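Local coordinates for protein yncA (Salmonella typhimurium, PDB 3DR6) that probably transfers an acetyl group from acetyl-CoA to an acceptor, as a putative acetyltransferase of the GNAT family, at residues K102-L107 with R132-L137; F139-Q144 with T159-Q164. All coordinates share one frame; numbering follows the deposited sequence. Where two conformers were deposited one is given.

Contact 1 of 2, residues K102-L107 with R132-L137; sequences KLLSRL and RLHHSL
Leu-104 meets Leu-133, His-134 and Leu-137 chiefly through one methyl, CD2. Its CG stands anti to the backbone N (chi1 -177°), which carries the branch off helix 99-113 toward helix 128-135 and the loop after it. From there Leu-104 CD2 lies 3.6 Å from Leu-137 CD1, which also lies against Leu-104 CG, and 3.9 Å from Leu-133 CD2, both ordinary apolar distances. The same methyl comes 3.5 Å from His-134 NE2, approaching the imidazole obliquely while the two side chains cross at about a right angle. The other methyl of Leu-137, CD2, reaches Ser-105, which was modelled in two conformers. No hydrogen bond joins the segments, and the buried surface is a modest 187 Å².

The second shell fixes the imidazole and the turn. His-134 ND1 is hydrogen-bonded to Ser-130 O one helical turn back and NE2 to His-86 NE2 on strand 83-90, so both ring nitrogens have partners and ring rotation is restrained. Leu-133 CD2 lies 4.0 Å above one face of that ring, toward its rim. Further on, Ser-136 OG donates to Leu-133 O over 2.7 Å, and Leu-137 N bonds to His-134 O, which turns the chain and brings Leu-137 back toward Leu-104. Since Leu-104 also touches His-86 and Met-119, the contact joins helix 99-113 to helix 128-135 and its following loop over strands 83-90 and 118-124, an arrangement belonging to the alpha/beta GNAT fold.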
ATOM      1  N   LYS C 102     -23.934  -6.441  -1.213  1.00 17.87           N
ATOM      2  CA  LYS C 102     -24.400  -6.529  -2.604  1.00 17.55           C
ATOM      3  C   LYS C 102     -23.479  -5.773  -3.575  1.00 16.87           C
ATOM      4  O   LYS C 102     -23.165  -6.281  -4.659  1.00 16.55           O
ATOM      5  CB  LYS C 102     -25.839  -6.031  -2.715  1.00 17.62           C
ATOM      6  CG  LYS C 102     -26.853  -6.993  -2.040  1.00 18.28           C
ATOM      7  CD  LYS C 102     -28.280  -6.465  -2.103  1.00 18.74           C
ATOM      8  CE  LYS C 102     -29.238  -7.487  -1.503  1.00 18.98           C
ATOM      9  NZ  LYS C 102     -30.632  -6.945  -1.327  1.00 19.39           N
ATOM     10  N   LEU C 103     -23.075  -4.558  -3.182  1.00 16.12           N
ATOM     11  CA  LEU C 103     -22.084  -3.782  -3.927  1.00 16.00           C
ATOM     12  C   LEU C 103     -20.770  -4.548  -4.071  1.00 16.44           C
ATOM     13  O   LEU C 103     -20.208  -4.642  -5.163  1.00 16.59           O
ATOM     14  CB  LEU C 103     -21.816  -2.431  -3.235  1.00 15.77           C
ATOM     15  CG  LEU C 103     -22.920  -1.415  -3.560  1.00 17.28           C
ATOM     16  CD1 LEU C 103     -22.833  -0.206  -2.625  1.00 18.15           C
ATOM     17  CD2 LEU C 103     -22.830  -1.011  -5.056  1.00 16.34           C
ATOM     18  N   LEU C 104     -20.296  -5.084  -2.957  1.00 16.86           N
ATOM     19  CA  LEU C 104     -19.016  -5.792  -2.947  1.00 17.53           C
ATOM     20  C   LEU C 104     -19.061  -7.044  -3.838  1.00 17.18           C
ATOM     21  O   LEU C 104     -18.107  -7.315  -4.564  1.00 17.18           O
ATOM     22  CB  LEU C 104     -18.549  -6.102  -1.516  1.00 17.46           C
ATOM     23  CG  LEU C 104     -17.175  -6.782  -1.416  1.00 18.87           C
ATOM     24  CD1 LEU C 104     -16.077  -6.030  -2.196  1.00 20.07           C
ATOM     25  CD2 LEU C 104     -16.777  -6.947   0.066  1.00 18.02           C
ATOM     26  N   SER C 105     -20.180  -7.769  -3.792  0.50 17.73           N
ATOM     27  CA  SER C 105     -20.353  -8.966  -4.628  0.50 17.79           C
ATOM     28  C   SER C 105     -20.242  -8.606  -6.110  0.50 18.52           C
ATOM     29  O   SER C 105     -19.483  -9.226  -6.855  0.50 18.09           O
ATOM     30  CB  SER C 105     -21.686  -9.667  -4.336  0.50 18.19           C
ATOM     31  OG  SER C 105     -21.724 -10.952  -4.934  0.50 15.44           O
ATOM     32  N   ARG C 106     -20.973  -7.574  -6.522  1.00 18.85           N
ATOM     33  CA  ARG C 106     -20.914  -7.095  -7.908  1.00 19.40           C
ATOM     34  C   ARG C 106     -19.481  -6.657  -8.291  1.00 19.06           C
ATOM     35  O   ARG C 106     -18.980  -6.996  -9.382  1.00 18.51           O
ATOM     36  CB  ARG C 106     -21.913  -5.968  -8.137  1.00 19.81           C
ATOM     37  CG  ARG C 106     -21.844  -5.321  -9.535  1.00 23.53           C
ATOM     38  CD  ARG C 106     -22.137  -6.308 -10.692  1.00 26.99           C
ATOM     39  NE  ARG C 106     -21.859  -5.675 -11.987  1.00 29.33           N
ATOM     40  CZ  ARG C 106     -22.690  -4.834 -12.616  1.00 30.68           C
ATOM     41  NH1 ARG C 106     -23.876  -4.513 -12.094  1.00 30.31           N
ATOM     42  NH2 ARG C 106     -22.337  -4.305 -13.780  1.00 31.03           N
ATOM     43  N   LEU C 107     -18.821  -5.942  -7.377  1.00 18.49           N
ATOM     44  CA  LEU C 107     -17.437  -5.488  -7.574  1.00 18.40           C
ATOM     45  C   LEU C 107     -16.474  -6.643  -7.880  1.00 18.11           C
ATOM     46  O   LEU C 107     -15.634  -6.556  -8.782  1.00 17.75           O
ATOM     47  CB  LEU C 107     -16.959  -4.727  -6.330  1.00 18.44           C
ATOM     48  CG  LEU C 107     -15.802  -3.767  -6.536  1.00 20.44           C
ATOM     49  CD1 LEU C 107     -16.219  -2.613  -7.506  1.00 20.06           C
ATOM     50  CD2 LEU C 107     -15.308  -3.250  -5.179  1.00 18.31           C
ATOM     51  N   ARG C 132     -17.132  -9.566   9.460  1.00 20.33           N
ATOM     52  CA  ARG C 132     -18.170 -10.593   9.228  1.00 21.21           C
ATOM     53  C   ARG C 132     -18.677 -10.594   7.784  1.00 19.67           C
ATOM     54  O   ARG C 132     -18.823 -11.665   7.165  1.00 18.78           O
ATOM     55  CB  ARG C 132     -19.322 -10.357  10.224  1.00 21.27           C
ATOM     56  CG  ARG C 132     -20.483 -11.347  10.193  1.00 25.38           C
ATOM     57  CD  ARG C 132     -21.506 -11.008  11.330  1.00 25.39           C
ATOM     58  NE  ARG C 132     -20.850 -10.372  12.485  1.00 33.48           N
ATOM     59  CZ  ARG C 132     -21.122  -9.153  12.970  1.00 35.42           C
ATOM     60  NH1 ARG C 132     -20.430  -8.679  14.005  1.00 35.20           N
ATOM     61  NH2 ARG C 132     -22.090  -8.407  12.441  1.00 37.59           N
ATOM     62  N   LEU C 133     -18.936  -9.400   7.257  1.00 18.82           N
ATOM     63  CA  LEU C 133     -19.439  -9.231   5.907  1.00 19.07           C
ATOM     64  C   LEU C 133     -18.412  -9.805   4.937  1.00 18.46           C
ATOM     65  O   LEU C 133     -18.742 -10.529   4.016  1.00 18.70           O
ATOM     66  CB  LEU C 133     -19.679  -7.745   5.621  1.00 19.33           C
ATOM     67  CG  LEU C 133     -20.193  -7.311   4.238  1.00 20.84           C
ATOM     68  CD1 LEU C 133     -20.914  -5.973   4.316  1.00 22.76           C
ATOM     69  CD2 LEU C 133     -19.076  -7.263   3.189  1.00 20.46           C
ATOM     70  N   HIS C 134     -17.147  -9.467   5.146  1.00 17.95           N
ATOM     71  CA  HIS C 134     -16.107  -9.997   4.274  1.00 17.80           C
ATOM     72  C   HIS C 134     -15.916 -11.517   4.365  1.00 18.05           C
ATOM     73  O   HIS C 134     -15.743 -12.171   3.335  1.00 18.19           O
ATOM     74  CB  HIS C 134     -14.792  -9.229   4.527  1.00 16.69           C
ATOM     75  CG  HIS C 134     -14.780  -7.865   3.908  1.00 17.28           C
ATOM     76  ND1 HIS C 134     -15.312  -6.753   4.529  1.00 18.46           N
ATOM     77  CD2 HIS C 134     -14.280  -7.432   2.729  1.00 18.22           C
ATOM     78  CE1 HIS C 134     -15.169  -5.702   3.742  1.00 17.76           C
ATOM     79  NE2 HIS C 134     -14.525  -6.083   2.654  1.00 18.58           N
ATOM     80  N   HIS C 135     -15.931 -12.076   5.577  1.00 18.00           N
ATOM     81  CA  HIS C 135     -15.871 -13.536   5.748  1.00 18.76           C
ATOM     82  C   HIS C 135     -16.987 -14.230   4.961  1.00 17.92           C
ATOM     83  O   HIS C 135     -16.773 -15.309   4.374  1.00 17.95           O
ATOM     84  CB  HIS C 135     -16.014 -13.925   7.222  1.00 19.42           C
ATOM     85  CG  HIS C 135     -14.741 -13.846   8.009  1.00 22.24           C
ATOM     86  ND1 HIS C 135     -13.538 -14.350   7.556  1.00 25.44           N
ATOM     87  CD2 HIS C 135     -14.500 -13.356   9.251  1.00 22.61           C
ATOM     88  CE1 HIS C 135     -12.605 -14.143   8.472  1.00 24.88           C
ATOM     89  NE2 HIS C 135     -13.167 -13.559   9.518  1.00 25.40           N
ATOM     90  N   SER C 136     -18.165 -13.602   4.939  1.00 16.85           N
ATOM     91  CA  SER C 136     -19.338 -14.176   4.276  1.00 16.88           C
ATOM     92  C   SER C 136     -19.200 -14.204   2.755  1.00 16.51           C
ATOM     93  O   SER C 136     -20.001 -14.869   2.069  1.00 15.48           O
ATOM     94  CB  SER C 136     -20.635 -13.432   4.662  1.00 16.87           C
ATOM     95  OG  SER C 136     -20.840 -12.265   3.883  1.00 18.80           O
ATOM     96  N   LEU C 137     -18.208 -13.474   2.234  1.00 16.05           N
ATOM     97  CA  LEU C 137     -17.885 -13.489   0.811  1.00 16.71           C
ATOM     98  C   LEU C 137     -16.581 -14.236   0.519  1.00 17.25           C
ATOM     99  O   LEU C 137     -16.047 -14.183  -0.612  1.00 17.57           O
ATOM    100  CB  LEU C 137     -17.829 -12.056   0.256  1.00 17.26           C
ATOM    101  CG  LEU C 137     -19.135 -11.363  -0.160  1.00 18.77           C
ATOM    102  CD1 LEU C 137     -18.958  -9.840  -0.212  1.00 20.86           C
ATOM    103  CD2 LEU C 137     -19.654 -11.884  -1.501  1.00 21.69           C
TER

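Contact 2 of 2, residues F139-Q144 with T159-Q164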
ATOM      1  N   PHE C 139     -13.606 -13.886   2.020  1.00 15.78           N
ATOM      2  CA  PHE C 139     -12.354 -13.192   2.399  1.00 16.45           C
ATOM      3  C   PHE C 139     -11.751 -13.830   3.651  1.00 17.25           C
ATOM      4  O   PHE C 139     -12.488 -14.315   4.527  1.00 16.74           O
ATOM      5  CB  PHE C 139     -12.605 -11.694   2.672  1.00 15.92           C
ATOM      6  CG  PHE C 139     -12.772 -10.859   1.432  1.00 16.97           C
ATOM      7  CD1 PHE C 139     -13.995 -10.878   0.710  1.00 17.73           C
ATOM      8  CD2 PHE C 139     -11.746  -9.999   1.001  1.00 17.14           C
ATOM      9  CE1 PHE C 139     -14.141 -10.087  -0.458  1.00 17.05           C
ATOM     10  CE2 PHE C 139     -11.899  -9.212  -0.152  1.00 15.96           C
ATOM     11  CZ  PHE C 139     -13.085  -9.249  -0.875  1.00 16.00           C
ATOM     12  N   THR C 140     -10.420 -13.791   3.754  1.00 17.80           N
ATOM     13  CA  THR C 140      -9.755 -14.197   4.989  1.00 19.08           C
ATOM     14  C   THR C 140      -8.819 -13.080   5.496  1.00 18.09           C
ATOM     15  O   THR C 140      -8.280 -12.271   4.701  1.00 17.71           O
ATOM     16  CB  THR C 140      -8.958 -15.497   4.791  1.00 20.25           C
ATOM     17  OG1 THR C 140      -8.035 -15.314   3.721  1.00 24.67           O
ATOM     18  CG2 THR C 140      -9.878 -16.658   4.431  1.00 22.72           C
ATOM     19  N   VAL C 141      -8.635 -13.039   6.813  1.00 17.29           N
ATOM     20  CA  VAL C 141      -7.742 -12.056   7.444  1.00 16.46           C
ATOM     21  C   VAL C 141      -6.298 -12.458   7.196  1.00 16.36           C
ATOM     22  O   VAL C 141      -5.889 -13.570   7.525  1.00 16.46           O
ATOM     23  CB  VAL C 141      -7.970 -11.929   8.984  1.00 17.09           C
ATOM     24  CG1 VAL C 141      -6.981 -10.934   9.573  1.00 18.04           C
ATOM     25  CG2 VAL C 141      -9.389 -11.476   9.282  1.00 17.29           C
ATOM     26  N   THR C 142      -5.554 -11.566   6.553  1.00 15.22           N
ATOM     27  CA  THR C 142      -4.137 -11.812   6.272  1.00 15.16           C
ATOM     28  C   THR C 142      -3.193 -10.748   6.828  1.00 15.29           C
ATOM     29  O   THR C 142      -1.972 -10.882   6.679  1.00 14.05           O
ATOM     30  CB  THR C 142      -3.861 -12.014   4.779  1.00 15.10           C
ATOM     31  OG1 THR C 142      -4.362 -10.894   4.039  1.00 16.27           O
ATOM     32  CG2 THR C 142      -4.481 -13.353   4.259  1.00 15.75           C
ATOM     33  N   ALA C 143      -3.741  -9.689   7.435  1.00 14.67           N
ATOM     34  CA  ALA C 143      -2.905  -8.705   8.177  1.00 15.06           C
ATOM     35  C   ALA C 143      -3.644  -8.128   9.379  1.00 15.09           C
ATOM     36  O   ALA C 143      -4.868  -7.884   9.320  1.00 14.98           O
ATOM     37  CB  ALA C 143      -2.429  -7.542   7.274  1.00 14.92           C
ATOM     38  N   GLN C 144      -2.896  -7.925  10.458  0.70 15.06           N
ATOM     39  CA  GLN C 144      -3.352  -7.208  11.637  0.70 15.89           C
ATOM     40  C   GLN C 144      -2.215  -6.273  12.071  0.70 15.22           C
ATOM     41  O   GLN C 144      -1.223  -6.713  12.654  0.70 15.17           O
ATOM     42  CB  GLN C 144      -3.700  -8.202  12.753  0.70 16.51           C
ATOM     43  CG  GLN C 144      -4.271  -7.565  13.989  0.70 18.80           C
ATOM     44  CD  GLN C 144      -5.335  -6.528  13.692  0.70 21.22           C
ATOM     45  OE1 GLN C 144      -5.226  -5.362  14.117  0.70 21.30           O
ATOM     46  NE2 GLN C 144      -6.351  -6.928  12.930  0.70 21.86           N
ATOM     47  N   THR C 159      -6.682  -3.954   9.598  1.00 14.85           N
ATOM     48  CA  THR C 159      -6.789  -5.348   9.204  1.00 15.44           C
ATOM     49  C   THR C 159      -6.815  -5.387   7.670  1.00 15.62           C
ATOM     50  O   THR C 159      -7.531  -4.605   7.037  1.00 16.26           O
ATOM     51  CB  THR C 159      -8.072  -5.974   9.814  1.00 15.54           C
ATOM     52  OG1 THR C 159      -7.922  -6.008  11.242  1.00 16.80           O
ATOM     53  CG2 THR C 159      -8.314  -7.394   9.305  1.00 14.43           C
ATOM     54  N   PHE C 160      -6.002  -6.256   7.071  1.00 15.75           N
ATOM     55  CA  PHE C 160      -6.236  -6.586   5.669  1.00 15.64           C
ATOM     56  C   PHE C 160      -6.945  -7.916   5.595  1.00 15.84           C
ATOM     57  O   PHE C 160      -6.592  -8.870   6.305  1.00 15.84           O
ATOM     58  CB  PHE C 160      -4.980  -6.687   4.817  1.00 16.08           C
ATOM     59  CG  PHE C 160      -4.377  -5.368   4.425  1.00 15.84           C
ATOM     60  CD1 PHE C 160      -3.022  -5.149   4.672  1.00 14.53           C
ATOM     61  CD2 PHE C 160      -5.136  -4.367   3.768  1.00 14.10           C
ATOM     62  CE1 PHE C 160      -2.395  -3.917   4.284  1.00 16.29           C
ATOM     63  CE2 PHE C 160      -4.520  -3.162   3.373  1.00 13.89           C
ATOM     64  CZ  PHE C 160      -3.141  -2.942   3.642  1.00 15.49           C
HETATM   65  N   MSE C 161      -7.958  -7.956   4.749  1.00 14.83           N
HETATM   66  CA  MSE C 161      -8.529  -9.243   4.332  1.00 15.53           C
HETATM   67  C   MSE C 161      -8.400  -9.405   2.826  1.00 15.67           C
HETATM   68  O   MSE C 161      -8.291  -8.419   2.079  1.00 16.64           O
HETATM   69  CB  MSE C 161      -9.975  -9.370   4.774  1.00 15.25           C
HETATM   70  CG  MSE C 161     -10.147  -9.177   6.274  1.00 16.85           C
HETATM   71 SE   MSE C 161     -12.030  -9.382   6.843  0.70 14.34          SE
HETATM   72  CE  MSE C 161     -12.194 -11.289   6.619  1.00 17.12           C
ATOM     73  N   GLN C 162      -8.356 -10.643   2.372  1.00 15.32           N
ATOM     74  CA  GLN C 162      -8.199 -10.841   0.941  1.00 14.75           C
ATOM     75  C   GLN C 162      -8.999 -12.023   0.406  1.00 14.65           C
ATOM     76  O   GLN C 162      -9.343 -12.924   1.141  1.00 13.86           O
ATOM     77  CB  GLN C 162      -6.736 -10.987   0.552  1.00 15.00           C
ATOM     78  CG  GLN C 162      -6.051 -12.283   1.050  1.00 14.52           C
ATOM     79  CD  GLN C 162      -4.570 -12.286   0.706  1.00 16.49           C
ATOM     80  OE1 GLN C 162      -3.750 -11.627   1.396  1.00 16.47           O
ATOM     81  NE2 GLN C 162      -4.212 -13.013  -0.357  1.00 17.71           N
ATOM     82  N   LEU C 163      -9.265 -11.975  -0.892  1.00 14.32           N
ATOM     83  CA  LEU C 163      -9.989 -13.026  -1.600  1.00 15.41           C
ATOM     84  C   LEU C 163      -9.252 -13.303  -2.889  1.00 14.71           C
ATOM     85  O   LEU C 163      -9.082 -12.397  -3.724  1.00 14.89           O
ATOM     86  CB  LEU C 163     -11.438 -12.595  -1.913  1.00 15.57           C
ATOM     87  CG  LEU C 163     -12.245 -13.528  -2.836  1.00 14.55           C
ATOM     88  CD1 LEU C 163     -12.505 -14.889  -2.132  1.00 15.85           C
ATOM     89  CD2 LEU C 163     -13.565 -12.863  -3.209  1.00 16.83           C
ATOM     90  N   GLN C 164      -8.798 -14.538  -3.054  1.00 14.37           N
ATOM     91  CA  GLN C 164      -8.179 -14.953  -4.324  1.00 14.24           C
ATOM     92  C   GLN C 164      -9.299 -15.255  -5.313  1.00 14.65           C
ATOM     93  O   GLN C 164     -10.258 -15.968  -4.999  1.00 14.12           O
ATOM     94  CB  GLN C 164      -7.256 -16.163  -4.110  1.00 14.01           C
ATOM     95  CG  GLN C 164      -6.372 -16.424  -5.313  1.00 15.64           C
ATOM     96  CD  GLN C 164      -5.313 -17.479  -5.072  1.00 16.43           C
ATOM     97  OE1 GLN C 164      -4.521 -17.368  -4.128  1.00 17.34           O
ATOM     98  NE2 GLN C 164      -5.269 -18.486  -5.940  1.00 17.53           N
TER
HETATM   99  O   HOH W   1      -9.866 -16.281   1.436  1.00 19.74           O
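Gln-162, on the face of the hairpin that carries Ala-143 and Phe-160, reaches Thr-142 in the bulge of the facing strand. From CB, the Gln-162 chain starts with CG between the backbone N and the carbonyl carbon (chi1 68°), then runs extended. Gln-162 CG packs 3.7 Å from Thr-142 CG2, and Gln-162 CD lies 3.6 Å from Thr-142 OG1. At the tip, Gln-162 OE1 accepts a hydrogen bond from Thr-142 OG1 at 2.8 Å, the donor 19° off the amide plane, while Gln-162 NE2 donates to Pro-146 O of the second subunit. Both ends of the amide are thus held.

The backbones pair antiparallel: Thr-140 and Gln-162 exchange two hydrogen bonds, whereas Phe-160 O accepts from both Thr-142 N and Ala-143 N, reaching it from the same face of its plane. Two residues opposite one define a classic beta bulge, and the register shifts there. Within it, Ala-143 CB sits at the edge of the Phe-160 ring, 3.6 Å from Phe-160 CD1.

Before the strand, Phe-139 takes Leu-163 CB over one ring face, 3.7 Å from the centroid and 4° off the normal, a CH-pi contact. On the face of Val-141, selenomethionine Met-161 has its CG 3.9 Å from Val-141 CG2. Thr-159, Met-161 and Leu-163 also bond through their backbones to strand 118-124. This is a bulged antiparallel hairpin of the GNAT sheet, its strand 140-151 outermost within the chain, where Thr-142 and Gln-144 bond through their backbones to the second subunit.

Contact 1 is a small apolar meeting of helix 99-113 with helix 128-135 and the loop that follows it, while contact 2 is a strand pairing that buries over three times as much surface, 636 against 187 Å², and relies largely on hydrogen bonds. Both are partly buried. Contact 1 has no exposed residue among those that touch and meets no other chain, whereas contact 2 has three and is hydrogen-bonded to the second subunit, through Gln-162 NE2 and the backbones of Thr-142 and Gln-144. They follow in series, with a probable hydrogen bond between His-134 O and Phe-139 N at the junction. His-134 and Phe-139 meet edge-to-face, and Leu-104 touches Phe-139 too, so the helix layer and the hairpin share a boundary.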